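PDB 2OO3: protein involved in catabolism of external DNA from Legionella pneumophila subsp. pneumophila, which probably methylates the N6 position of adenine 2030 in 23S ribosomal RNA, using S-adenosyl-L-methionine as methyl donor. Local coordinates for residues 101-106 with 116-121; 184-189 with 217-222; 198-203 with 224-229; 251-256 with 271-276. All coordinates share one frame; numbering follows the deposited sequence. Where two conformers were deposited one is given.

Contact 1 (101-106 with 116-121); sequences GSPYFA and LYLCEL
Ala106, whose backbone N is held by Ser102 O at 3.0 Å in the first turn of helix 102-109, carries its methyl group to the side chain of Leu116 on strand 115-119. No polar bond spans the two segments; the contact is two small apolar meetings, one turn of helix against alternate residues of the strand. Ala106 CB lies 4.0 Å from Leu116 CD2, and Leu116 CD2 is also 4.1 Å from Ala106 C. Nearer the start of the helix, Pro103 CB meets Leu118 CD1 at 3.8 Å. Both leucines have CG beside the backbone N, and in each the branch that touches is the one extended away from CA: CD1 in Leu118 (chi2 173°), CD2 in Leu116, whose chi2 of 75° folds CD1 aside instead. All four residues are buried, and strand 38-41 packs against the same helix residues, Glu41 touching Pro103 and Tyr39 touching Ala106. Ser102 and Glu120, at the starting end of the helix and just past the strand, are predicted to bind S-adenosyl-L-methionine, and Glu120 OE1 is held by Gly45 N. A helix packed on the strand that follows it, beside a cofactor site, is typical of the Rossmann-like methyltransferase fold.

Contact 2 (184-189 with 217-222); sequences NAYSKF and SSKSVR. With SO4 (sulfate ion), chain C.
A small anion site at the approach to strand 220-226 brings Tyr186 of helix 174-188 together with Ser217 and Lys219, with a sulfate ion, probably from the crystallisation liquor, beside them. Tyr186 extends from the helix with CG anti to the backbone N (chi1 -178°), and the phenol end of its ring meets Ser217 obliquely, CZ lying 3.7 Å from Ser217 CB. Its OH is 3.4 Å from sulfate O2, a weak bond at most. Ser217 OG is used several times over: it donates to sulfate O1 at 2.7 Å, accepts a hydrogen bond from a water, and accepts from Lys219 N at 3.1 Å (N-H...O angle 159°). Sulfate O1 is also reached by Lys219 NZ at 2.9 Å, the lysine chain bending at chi3 and chi4 to bring the amine round to it. The same amine donates to the water, which donates in turn to O1. Ser218 N points almost straight at sulfate O4 (3.1 Å, 169°); its hydroxyl, modelled in two conformers, is a less certain partner. Lys278 NZ adds a further bond, so two lysines probably offset much of the anion's charge, while serine N-H and hydroxyls supply hydrogen bonds. The Tyr186 side chain touches Ile243 and Tyr194 of the central sheet. The backbone that presents Ser217, Ser218 and Lys219 is an ST turn at Ser217 running into an inverse gamma turn centred on Lys219.

Contact 3 (198-203 with 224-229); sequences YPVVNK and ELHLNP
Hydrogen bonds to the carboxylate of Glu224 dominate this meeting with Tyr198, and its two oxygens have different partners. Tyr198 OH donates to Glu224 OE2 at 2.5 Å, arriving on the anti lone pair, with the ring plane turned 69° from the carboxylate. The acceptor lies at the ring's edge, and the hydroxyl is also close to the glutamate chain, 3.0 Å from CG. On the other oxygen, His226 NE2 donates to Glu224 OE1 at 2.7 Å, again from the anti side; this bond is bent (134°), though the oxygen stays near the imidazole plane. The two strands are parallel but not neighbours: 237-243 runs antiparallel between them, the insertion that marks class I methyltransferases, and Tyr198 and Glu224 reach each other across it. The Tyr198 side chain is about 8 Å from that of Asp166, the predicted proton acceptor.

Charged groups add to the bonds. Arg222 NH1 forms a salt bridge with Glu224 OE2, which would probably stabilise a charged carboxylate. Lys203 NZ reaches Glu224 through a water, which lies 2.6 Å from NZ and 3.1 Å from Glu224 OE1; its direct salt bridge is with Glu207.

The apolar part is slight: Val200 CG2 touches the imidazole edge of His226 at CE1, 3.8 Å away.

Contact 4 (251-256 with 271-276); sequences SEIKLV and YMIESG
Ile273 and Lys254 make the tight part of a helix-on-sheet packing, in which helix 249-263 lies over the edge strand 270-275 of the central sheet. The segment axes approach to 9.4 Å and run nearly antiparallel, at 171°. Ile273 CD1 does most of the touching. With CG1 beside the backbone N (chi1 -61°) and the chain extended beyond it, this methyl reaches Lys254 CB at 3.4 Å, closer than usual for two carbons, and comes within 3.6 Å of Lys254 CA. The lysine and isoleucine chains meet at about a right angle. On the inner side the packing relaxes: Ile253 CG2 is 4.0 Å from the same Ile273 CD1, and Ile253 continues against Thr22 of helix 14-30 and Ile223 of strand 220-226. Leu257, a turn further along the helix, also touches Ile273.

Toward solvent the contact is looser and more mixed in character. The aliphatic stem of Lys254 passes the phenol end of Tyr271, whose ring it meets obliquely; its CG lies 3.4 Å from Tyr271 OH. Leu257, Glu258 and Thr261 of the same helix also touch the tyrosine. The lysine is straight until its last bond, where chi4 turns to -60°. This leaves Lys254 NZ 3.6 Å from Tyr271 OH, while its salt bridge is made to Glu258 OE1.

Overall arrangement
All four contacts reach one eight-stranded mixed sheet, whose order, 3-2-1-4-5-7-6 plus an outer strand, is that of a class I methyltransferase. Contact 1 comes first in the chain and stands apart on the predicted cofactor side, its centre 21 to 25 Å from the others and nearest atoms about 12 Å or more away. Contacts 2 and 3 interleave in sequence and share strand 220-226, though their centres are 23 Å apart; Arg222 packs against Tyr198. Contact 4, last in the chain, adds the neighbouring strand 270-275: its Glu274 forms a salt bridge with Arg222, and Met272 O lies 3.0 Å from Glu224 N. Contacts 2, 3 and 4 meet around strand 220-226, away from contact 1.

Contact 1 (101-106 with 116-121)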
loop_
_atom_site.group_PDB
_atom_site.type_symbol
_atom_site.label_atom_id
_atom_site.label_comp_id
_atom_site.label_asym_id
_atom_site.label_seq_id
_atom_site.Cartn_x
_atom_site.Cartn_y
_atom_site.Cartn_z
ATOM N N GLY A 101 -7.056 4.435 -6.472
ATOM C CA GLY A 101 -6.798 3.951 -5.123
ATOM C C GLY A 101 -6.248 2.546 -5.250
ATOM O O GLY A 101 -6.268 1.981 -6.344
ATOM N N SER A 102 -5.779 1.971 -4.144
ATOM C CA SER A 102 -5.232 0.628 -4.139
ATOM C C SER A 102 -6.153 -0.434 -4.770
ATOM O O SER A 102 -5.669 -1.301 -5.527
ATOM C CB SER A 102 -4.734 0.235 -2.724
ATOM O OG SER A 102 -5.830 0.122 -1.841
ATOM N N PRO A 103 -7.477 -0.360 -4.538
ATOM C CA PRO A 103 -8.314 -1.378 -5.221
ATOM C C PRO A 103 -8.236 -1.321 -6.763
ATOM O O PRO A 103 -8.275 -2.358 -7.390
ATOM C CB PRO A 103 -9.747 -0.995 -4.780
ATOM C CG PRO A 103 -9.572 -0.296 -3.506
ATOM C CD PRO A 103 -8.325 0.541 -3.717
ATOM N N TYR A 104 -8.112 -0.119 -7.337
ATOM C CA TYR A 104 -7.976 0.051 -8.786
ATOM C C TYR A 104 -6.659 -0.541 -9.298
ATOM O O TYR A 104 -6.635 -1.194 -10.350
ATOM C CB TYR A 104 -8.130 1.539 -9.168
ATOM C CG TYR A 104 -8.426 1.752 -10.634
ATOM C CD1 TYR A 104 -9.745 1.904 -11.083
ATOM C CD2 TYR A 104 -7.396 1.840 -11.567
ATOM C CE1 TYR A 104 -10.042 2.069 -12.450
ATOM C CE2 TYR A 104 -7.682 2.057 -12.947
ATOM C CZ TYR A 104 -9.004 2.154 -13.361
ATOM O OH TYR A 104 -9.293 2.356 -14.689
ATOM N N PHE A 105 -5.565 -0.377 -8.557
ATOM C CA PHE A 105 -4.339 -1.126 -8.901
ATOM C C PHE A 105 -4.545 -2.649 -8.850
ATOM O O PHE A 105 -4.126 -3.392 -9.781
ATOM C CB PHE A 105 -3.171 -0.692 -7.984
ATOM C CG PHE A 105 -2.706 0.736 -8.227
ATOM C CD1 PHE A 105 -1.887 1.045 -9.330
ATOM C CD2 PHE A 105 -3.065 1.752 -7.359
ATOM C CE1 PHE A 105 -1.451 2.374 -9.554
ATOM C CE2 PHE A 105 -2.621 3.086 -7.570
ATOM C CZ PHE A 105 -1.830 3.383 -8.673
ATOM N N ALA A 106 -5.156 -3.143 -7.776
ATOM C CA ALA A 106 -5.290 -4.597 -7.598
ATOM C C ALA A 106 -6.146 -5.255 -8.697
ATOM O O ALA A 106 -5.824 -6.322 -9.233
ATOM C CB ALA A 106 -5.829 -4.917 -6.185
ATOM N N LEU A 116 -10.840 -10.906 -4.665
ATOM C CA LEU A 116 -10.567 -9.622 -3.989
ATOM C C LEU A 116 -11.660 -9.370 -2.975
ATOM O O LEU A 116 -12.852 -9.467 -3.278
ATOM C CB LEU A 116 -10.525 -8.436 -4.974
ATOM C CG LEU A 116 -9.399 -8.372 -6.032
ATOM C CD1 LEU A 116 -9.631 -9.369 -7.167
ATOM C CD2 LEU A 116 -9.262 -6.940 -6.566
ATOM N N TYR A 117 -11.252 -8.992 -1.782
ATOM C CA TYR A 117 -12.182 -8.674 -0.756
ATOM C C TYR A 117 -11.819 -7.284 -0.209
ATOM O O TYR A 117 -10.747 -7.085 0.403
ATOM C CB TYR A 117 -12.069 -9.740 0.313
ATOM C CG TYR A 117 -13.196 -9.755 1.284
ATOM C CD1 TYR A 117 -14.133 -10.809 1.279
ATOM C CD2 TYR A 117 -13.332 -8.743 2.241
ATOM C CE1 TYR A 117 -15.163 -10.840 2.203
ATOM C CE2 TYR A 117 -14.359 -8.774 3.164
ATOM C CZ TYR A 117 -15.259 -9.823 3.133
ATOM O OH TYR A 117 -16.246 -9.869 4.047
ATOM N N LEU A 118 -12.706 -6.321 -0.432
ATOM C CA LEU A 118 -12.403 -4.932 -0.122
ATOM C C LEU A 118 -13.315 -4.443 0.992
ATOM O O LEU A 118 -14.540 -4.578 0.888
ATOM C CB LEU A 118 -12.627 -4.059 -1.361
ATOM C CG LEU A 118 -11.922 -4.513 -2.656
ATOM C CD1 LEU A 118 -12.331 -3.678 -3.882
ATOM C CD2 LEU A 118 -10.341 -4.558 -2.467
ATOM N N CYS A 119 -12.731 -3.856 2.032
ATOM C CA CYS A 119 -13.520 -3.408 3.200
ATOM C C CYS A 119 -13.450 -1.905 3.306
ATOM O O CYS A 119 -12.363 -1.329 3.201
ATOM C CB CYS A 119 -12.977 -3.989 4.513
ATOM S SG CYS A 119 -12.937 -5.828 4.593
ATOM N N GLU A 120 -14.584 -1.275 3.571
ATOM C CA GLU A 120 -14.585 0.152 3.834
ATOM C C GLU A 120 -15.651 0.502 4.872
ATOM O O GLU A 120 -16.819 0.188 4.692
ATOM C CB GLU A 120 -14.797 0.967 2.532
ATOM C CG GLU A 120 -14.979 2.497 2.750
ATOM C CD GLU A 120 -13.848 3.138 3.586
ATOM O OE1 GLU A 120 -12.645 2.760 3.431
ATOM O OE2 GLU A 120 -14.175 4.027 4.410
ATOM N N LEU A 121 -15.239 1.218 5.906
ATOM C CA LEU A 121 -16.138 1.575 7.003
ATOM C C LEU A 121 -17.041 2.798 6.719
ATOM O O LEU A 121 -18.208 2.828 7.128
ATOM C CB LEU A 121 -15.282 1.810 8.246
ATOM C CG LEU A 121 -15.900 1.751 9.634
ATOM C CD1 LEU A 121 -16.446 0.386 9.896
ATOM C CD2 LEU A 121 -14.868 2.138 10.659
#

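Contact 2 (184-189 with 217-222)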
loop_
_atom_site.group_PDB
_atom_site.type_symbol
_atom_site.label_atom_id
_atom_site.label_comp_id
_atom_site.label_asym_id
_atom_site.label_seq_id
_atom_site.Cartn_x
_atom_site.Cartn_y
_atom_site.Cartn_z
ATOM N N ASN A 184 -2.718 -11.430 15.445
ATOM C CA ASN A 184 -3.755 -12.466 15.559
ATOM C C ASN A 184 -3.928 -13.194 14.228
ATOM O O ASN A 184 -3.994 -14.424 14.199
ATOM C CB ASN A 184 -5.108 -11.866 15.961
ATOM C CG ASN A 184 -6.250 -12.879 15.856
ATOM O OD1 ASN A 184 -7.177 -12.735 15.022
ATOM N ND2 ASN A 184 -6.172 -13.933 16.681
ATOM N N ALA A 185 -3.994 -12.400 13.150
ATOM C CA ALA A 185 -4.141 -12.895 11.790
ATOM C C ALA A 185 -2.973 -13.819 11.456
ATOM O O ALA A 185 -3.179 -14.913 10.970
ATOM C CB ALA A 185 -4.195 -11.716 10.815
ATOM N N TYR A 186 -1.751 -13.366 11.740
ATOM C CA TYR A 186 -0.549 -14.127 11.456
ATOM C C TYR A 186 -0.567 -15.477 12.187
ATOM O O TYR A 186 -0.136 -16.492 11.615
ATOM C CB TYR A 186 0.695 -13.321 11.851
ATOM C CG TYR A 186 1.991 -14.023 11.543
ATOM C CD1 TYR A 186 2.592 -13.919 10.280
ATOM C CD2 TYR A 186 2.619 -14.807 12.514
ATOM C CE1 TYR A 186 3.771 -14.574 10.012
ATOM C CE2 TYR A 186 3.796 -15.437 12.257
ATOM C CZ TYR A 186 4.361 -15.323 11.010
ATOM O OH TYR A 186 5.524 -15.990 10.765
ATOM N N SER A 187 -1.069 -15.503 13.433
ATOM C CA SER A 187 -1.115 -16.777 14.183
ATOM C C SER A 187 -1.948 -17.852 13.460
ATOM O O SER A 187 -1.635 -19.030 13.558
ATOM C CB SER A 187 -1.612 -16.588 15.624
ATOM O OG SER A 187 -2.991 -16.261 15.664
ATOM N N LYS A 188 -2.978 -17.422 12.725
ATOM C CA LYS A 188 -3.902 -18.311 11.993
ATOM C C LYS A 188 -3.454 -18.566 10.552
ATOM O O LYS A 188 -3.843 -19.551 9.947
ATOM C CB LYS A 188 -5.297 -17.673 11.911
ATOM C CG LYS A 188 -6.029 -17.509 13.230
ATOM C CD LYS A 188 -7.265 -16.647 13.004
ATOM C CE LYS A 188 -8.464 -17.281 13.684
ATOM N NZ LYS A 188 -9.713 -16.940 12.961
ATOM N N PHE A 189 -2.648 -17.661 10.004
ATOM C CA PHE A 189 -2.242 -17.775 8.613
ATOM C C PHE A 189 -0.827 -17.220 8.480
ATOM O O PHE A 189 -0.622 -16.115 7.997
ATOM C CB PHE A 189 -3.247 -17.006 7.746
ATOM C CG PHE A 189 -3.028 -17.161 6.274
ATOM C CD1 PHE A 189 -2.721 -18.406 5.725
ATOM C CD2 PHE A 189 -3.137 -16.055 5.425
ATOM C CE1 PHE A 189 -2.530 -18.558 4.348
ATOM C CE2 PHE A 189 -2.955 -16.195 4.048
ATOM C CZ PHE A 189 -2.653 -17.440 3.517
ATOM N N SER A 217 7.008 -11.535 13.639
ATOM C CA SER A 217 7.791 -12.377 12.769
ATOM C C SER A 217 9.097 -11.704 12.413
ATOM O O SER A 217 9.174 -10.483 12.258
ATOM C CB SER A 217 6.998 -12.703 11.483
ATOM O OG SER A 217 7.790 -13.477 10.610
ATOM N N SER A 218 10.128 -12.520 12.296
ATOM C CA SER A 218 11.440 -12.082 11.873
ATOM C C SER A 218 11.617 -12.212 10.362
ATOM O O SER A 218 12.663 -11.813 9.805
ATOM C CB SER A 218 12.480 -12.970 12.540
ATOM O OG SER A 218 12.130 -14.310 12.254
ATOM N N LYS A 219 10.631 -12.777 9.671
ATOM C CA LYS A 219 10.749 -12.838 8.203
ATOM C C LYS A 219 10.054 -11.580 7.700
ATOM O O LYS A 219 8.888 -11.626 7.246
ATOM C CB LYS A 219 10.064 -14.072 7.608
ATOM C CG LYS A 219 10.702 -15.418 7.972
ATOM C CD LYS A 219 10.051 -16.534 7.136
ATOM C CE LYS A 219 9.680 -17.723 7.982
ATOM N NZ LYS A 219 8.416 -17.507 8.745
ATOM N N SER A 220 10.748 -10.455 7.811
ATOM C CA SER A 220 10.090 -9.154 7.647
ATOM C C SER A 220 11.031 -8.180 6.948
ATOM O O SER A 220 12.264 -8.356 6.975
ATOM C CB SER A 220 9.739 -8.609 9.038
ATOM O OG SER A 220 10.936 -8.312 9.759
ATOM N N VAL A 221 10.466 -7.176 6.293
ATOM C CA VAL A 221 11.259 -6.058 5.823
ATOM C C VAL A 221 10.504 -4.779 6.157
ATOM O O VAL A 221 9.251 -4.729 6.097
ATOM C CB VAL A 221 11.694 -6.191 4.318
ATOM C CG1 VAL A 221 10.479 -6.180 3.358
ATOM C CG2 VAL A 221 12.641 -5.069 3.933
ATOM N N ARG A 222 11.257 -3.767 6.568
ATOM C CA ARG A 222 10.692 -2.464 6.836
ATOM C C ARG A 222 11.304 -1.514 5.827
ATOM O O ARG A 222 12.522 -1.544 5.633
ATOM C CB ARG A 222 11.057 -2.041 8.263
ATOM C CG ARG A 222 11.133 -0.540 8.398
ATOM C CD ARG A 222 11.002 -0.078 9.807
ATOM N NE ARG A 222 12.212 -0.197 10.588
ATOM C CZ ARG A 222 12.748 0.806 11.305
ATOM N NH1 ARG A 222 12.211 2.031 11.325
ATOM N NH2 ARG A 222 13.840 0.582 12.014
HETATM S S SO4 C . 9.257 -16.378 12.418
HETATM O O1 SO4 C . 8.999 -15.850 11.084
HETATM O O2 SO4 C . 7.974 -16.656 13.063
HETATM O O3 SO4 C . 10.024 -17.615 12.284
HETATM O O4 SO4 C . 9.982 -15.418 13.243
HETATM O O HOH W 1 6.819 -15.397 8.796
#

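Contact 3 (198-203 with 224-229)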
loop_
_atom_site.group_PDB
_atom_site.type_symbol
_atom_site.label_atom_id
_atom_site.label_comp_id
_atom_site.label_asym_id
_atom_site.label_seq_id
_atom_site.Cartn_x
_atom_site.Cartn_y
_atom_site.Cartn_z
ATOM N N TYR A 198 2.420 2.740 7.333
ATOM C CA TYR A 198 2.356 3.569 8.541
ATOM C C TYR A 198 3.001 4.930 8.285
ATOM O O TYR A 198 3.912 5.035 7.438
ATOM C CB TYR A 198 3.053 2.853 9.704
ATOM C CG TYR A 198 4.522 2.571 9.472
ATOM C CD1 TYR A 198 5.498 3.492 9.843
ATOM C CD2 TYR A 198 4.941 1.359 8.891
ATOM C CE1 TYR A 198 6.868 3.225 9.638
ATOM C CE2 TYR A 198 6.274 1.082 8.694
ATOM C CZ TYR A 198 7.234 2.017 9.061
ATOM O OH TYR A 198 8.553 1.721 8.846
ATOM N N PRO A 199 2.524 5.982 8.981
ATOM C CA PRO A 199 3.131 7.290 8.869
ATOM C C PRO A 199 4.225 7.523 9.895
ATOM O O PRO A 199 4.328 6.800 10.888
ATOM C CB PRO A 199 1.959 8.241 9.183
ATOM C CG PRO A 199 1.105 7.480 10.152
ATOM C CD PRO A 199 1.335 6.003 9.863
ATOM N N VAL A 200 5.033 8.551 9.631
ATOM C CA VAL A 200 5.915 9.145 10.628
ATOM C C VAL A 200 5.417 10.571 10.899
ATOM O O VAL A 200 5.681 11.530 10.125
ATOM C CB VAL A 200 7.403 9.137 10.180
ATOM C CG1 VAL A 200 8.293 9.700 11.329
ATOM C CG2 VAL A 200 7.834 7.723 9.843
ATOM N N VAL A 201 4.628 10.683 11.961
ATOM C CA VAL A 201 4.063 11.954 12.403
ATOM C C VAL A 201 4.598 12.250 13.816
ATOM O O VAL A 201 4.998 13.373 14.132
ATOM C CB VAL A 201 2.516 11.907 12.440
ATOM C CG1 VAL A 201 1.952 13.242 12.922
ATOM C CG2 VAL A 201 1.931 11.546 11.062
ATOM N N ASN A 202 4.600 11.227 14.654
ATOM C CA ASN A 202 5.176 11.344 15.990
ATOM C C ASN A 202 6.095 10.132 16.136
ATOM O O ASN A 202 5.627 8.987 16.219
ATOM C CB ASN A 202 4.079 11.372 17.068
ATOM C CG ASN A 202 4.647 11.585 18.460
ATOM O OD1 ASN A 202 5.771 11.178 18.735
ATOM N ND2 ASN A 202 3.881 12.240 19.338
ATOM N N LYS A 203 7.404 10.376 16.122
ATOM C CA LYS A 203 8.376 9.287 16.145
ATOM C C LYS A 203 8.124 8.272 17.259
ATOM O O LYS A 203 8.332 7.086 17.077
ATOM C CB LYS A 203 9.816 9.814 16.300
ATOM C CG LYS A 203 10.825 8.644 16.370
ATOM C CD LYS A 203 11.854 8.705 15.236
ATOM C CE LYS A 203 12.649 7.381 15.068
ATOM N NZ LYS A 203 11.943 6.420 14.149
ATOM N N GLU A 224 11.226 2.709 4.544
ATOM C CA GLU A 224 10.745 4.034 4.921
ATOM C C GLU A 224 11.298 5.049 3.949
ATOM O O GLU A 224 12.346 4.832 3.367
ATOM C CB GLU A 224 11.143 4.417 6.357
ATOM C CG GLU A 224 10.536 3.523 7.412
ATOM C CD GLU A 224 10.756 4.023 8.842
ATOM O OE1 GLU A 224 11.483 5.038 9.026
ATOM O OE2 GLU A 224 10.215 3.384 9.764
ATOM N N LEU A 225 10.561 6.135 3.786
ATOM C CA LEU A 225 10.908 7.236 2.904
ATOM C C LEU A 225 10.699 8.486 3.740
ATOM O O LEU A 225 9.623 8.693 4.289
ATOM C CB LEU A 225 9.954 7.224 1.693
ATOM C CG LEU A 225 10.057 8.311 0.625
ATOM C CD1 LEU A 225 11.397 8.276 -0.084
ATOM C CD2 LEU A 225 8.932 8.167 -0.407
ATOM N N HIS A 226 11.721 9.319 3.834
ATOM C CA HIS A 226 11.683 10.468 4.696
ATOM C C HIS A 226 11.961 11.718 3.868
ATOM O O HIS A 226 12.976 11.807 3.151
ATOM C CB HIS A 226 12.696 10.307 5.820
ATOM C CG HIS A 226 12.378 9.187 6.754
ATOM N ND1 HIS A 226 11.288 9.209 7.600
ATOM C CD2 HIS A 226 13.009 8.014 6.986
ATOM C CE1 HIS A 226 11.256 8.090 8.303
ATOM N NE2 HIS A 226 12.288 7.348 7.947
ATOM N N LEU A 227 11.043 12.679 3.959
ATOM C CA LEU A 227 11.205 13.911 3.221
ATOM C C LEU A 227 12.267 14.854 3.826
ATOM O O LEU A 227 12.830 15.677 3.113
ATOM C CB LEU A 227 9.868 14.643 3.124
ATOM C CG LEU A 227 8.744 13.965 2.365
ATOM C CD1 LEU A 227 7.491 14.852 2.477
ATOM C CD2 LEU A 227 9.129 13.734 0.912
ATOM N N ASN A 228 12.495 14.732 5.126
ATOM C CA ASN A 228 13.429 15.572 5.889
ATOM C C ASN A 228 13.256 17.066 5.681
ATOM O O ASN A 228 14.237 17.757 5.357
ATOM C CB ASN A 228 14.878 15.130 5.680
ATOM C CG ASN A 228 15.068 13.650 5.982
ATOM O OD1 ASN A 228 14.641 13.169 7.019
ATOM N ND2 ASN A 228 15.698 12.935 5.077
ATOM N N PRO A 229 12.021 17.572 5.912
ATOM C CA PRO A 229 11.777 19.003 5.770
ATOM C C PRO A 229 12.456 19.640 6.990
ATOM O O PRO A 229 12.875 18.913 7.895
ATOM C CB PRO A 229 10.259 19.112 5.866
ATOM C CG PRO A 229 9.827 17.952 6.700
ATOM C CD PRO A 229 10.837 16.865 6.462
HETATM O O HOH W 2 10.664 6.017 11.905
#

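Contact 4 (251-256 with 271-276)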
loop_
_atom_site.group_PDB
_atom_site.type_symbol
_atom_site.label_atom_id
_atom_site.label_comp_id
_atom_site.label_asym_id
_atom_site.label_seq_id
_atom_site.Cartn_x
_atom_site.Cartn_y
_atom_site.Cartn_z
ATOM N N SER A 251 15.810 -5.843 -2.955
ATOM C CA SER A 251 16.625 -5.117 -3.907
ATOM C C SER A 251 15.809 -4.319 -4.918
ATOM O O SER A 251 16.240 -3.225 -5.293
ATOM C CB SER A 251 17.672 -6.010 -4.603
ATOM O OG SER A 251 17.024 -7.079 -5.271
ATOM N N GLU A 252 14.656 -4.814 -5.365
ATOM C CA GLU A 252 13.805 -3.978 -6.214
ATOM C C GLU A 252 13.403 -2.708 -5.492
ATOM O O GLU A 252 13.479 -1.634 -6.054
ATOM C CB GLU A 252 12.500 -4.679 -6.624
ATOM C CG GLU A 252 12.703 -5.878 -7.535
ATOM C CD GLU A 252 11.423 -6.327 -8.199
ATOM O OE1 GLU A 252 10.324 -6.026 -7.673
ATOM O OE2 GLU A 252 11.524 -6.999 -9.242
ATOM N N ILE A 253 12.939 -2.837 -4.246
ATOM C CA ILE A 253 12.370 -1.689 -3.553
ATOM C C ILE A 253 13.432 -0.609 -3.240
ATOM O O ILE A 253 13.119 0.569 -3.189
ATOM C CB ILE A 253 11.611 -2.117 -2.302
ATOM C CG1 ILE A 253 10.502 -1.106 -2.004
ATOM C CG2 ILE A 253 12.585 -2.393 -1.139
ATOM C CD1 ILE A 253 9.422 -1.064 -3.110
ATOM N N LYS A 254 14.687 -1.029 -3.097
ATOM C CA LYS A 254 15.818 -0.113 -2.973
ATOM C C LYS A 254 15.976 0.782 -4.208
ATOM O O LYS A 254 16.198 1.984 -4.074
ATOM C CB LYS A 254 17.107 -0.908 -2.719
ATOM C CG LYS A 254 18.352 -0.045 -2.359
ATOM C CD LYS A 254 19.555 -0.957 -2.051
ATOM C CE LYS A 254 20.858 -0.177 -1.790
ATOM N NZ LYS A 254 21.165 0.615 -3.013
ATOM N N LEU A 255 15.879 0.191 -5.401
ATOM C CA LEU A 255 15.914 0.971 -6.643
ATOM C C LEU A 255 14.743 1.954 -6.662
ATOM O O LEU A 255 14.909 3.120 -7.027
ATOM C CB LEU A 255 15.871 0.095 -7.912
ATOM C CG LEU A 255 15.915 0.894 -9.257
ATOM C CD1 LEU A 255 17.017 1.960 -9.332
ATOM C CD2 LEU A 255 15.992 -0.009 -10.508
ATOM N N VAL A 256 13.563 1.491 -6.261
ATOM C CA VAL A 256 12.400 2.370 -6.288
ATOM C C VAL A 256 12.651 3.567 -5.349
ATOM O O VAL A 256 12.494 4.725 -5.744
ATOM C CB VAL A 256 11.113 1.624 -5.861
ATOM C CG1 VAL A 256 9.935 2.640 -5.570
ATOM C CG2 VAL A 256 10.693 0.585 -6.942
ATOM N N TYR A 271 15.927 7.408 2.567
ATOM C CA TYR A 271 15.132 6.190 2.690
ATOM C C TYR A 271 15.958 5.227 3.534
ATOM O O TYR A 271 17.187 5.402 3.714
ATOM C CB TYR A 271 14.819 5.576 1.292
ATOM C CG TYR A 271 16.008 4.886 0.643
ATOM C CD1 TYR A 271 16.286 3.542 0.906
ATOM C CD2 TYR A 271 16.863 5.580 -0.233
ATOM C CE1 TYR A 271 17.390 2.897 0.331
ATOM C CE2 TYR A 271 17.983 4.940 -0.822
ATOM C CZ TYR A 271 18.229 3.608 -0.532
ATOM O OH TYR A 271 19.320 2.961 -1.088
ATOM N N MET A 272 15.294 4.198 4.038
ATOM C CA MET A 272 15.975 3.086 4.656
ATOM C C MET A 272 15.201 1.797 4.392
ATOM O O MET A 272 14.000 1.810 4.085
ATOM C CB MET A 272 16.106 3.322 6.161
ATOM C CG MET A 272 14.768 3.319 6.920
ATOM S SD MET A 272 14.230 1.684 7.531
ATOM C CE MET A 272 14.959 1.742 9.157
ATOM N N ILE A 273 15.906 0.687 4.515
ATOM C CA ILE A 273 15.375 -0.641 4.320
ATOM C C ILE A 273 16.056 -1.447 5.420
ATOM O O ILE A 273 17.293 -1.365 5.582
ATOM C CB ILE A 273 15.792 -1.254 2.971
ATOM C CG1 ILE A 273 15.295 -0.422 1.801
ATOM C CG2 ILE A 273 15.222 -2.681 2.804
ATOM C CD1 ILE A 273 15.924 -0.872 0.521
ATOM N N GLU A 274 15.263 -2.176 6.194
ATOM C CA GLU A 274 15.793 -2.999 7.263
ATOM C C GLU A 274 15.062 -4.324 7.261
ATOM O O GLU A 274 13.837 -4.369 7.329
ATOM C CB GLU A 274 15.568 -2.281 8.583
ATOM C CG GLU A 274 15.686 -3.099 9.831
ATOM C CD GLU A 274 15.679 -2.189 11.049
ATOM O OE1 GLU A 274 14.600 -2.003 11.659
ATOM O OE2 GLU A 274 16.746 -1.597 11.331
ATOM N N SER A 275 15.808 -5.415 7.191
ATOM C CA SER A 275 15.156 -6.693 7.193
ATOM C C SER A 275 15.321 -7.391 8.534
ATOM O O SER A 275 16.299 -7.158 9.282
ATOM C CB SER A 275 15.713 -7.530 6.069
ATOM O OG SER A 275 17.100 -7.702 6.284
ATOM N N GLY A 276 14.360 -8.255 8.839
ATOM C CA GLY A 276 14.378 -9.001 10.087
ATOM C C GLY A 276 15.511 -9.996 10.161
ATOM O O GLY A 276 16.247 -10.213 9.186
#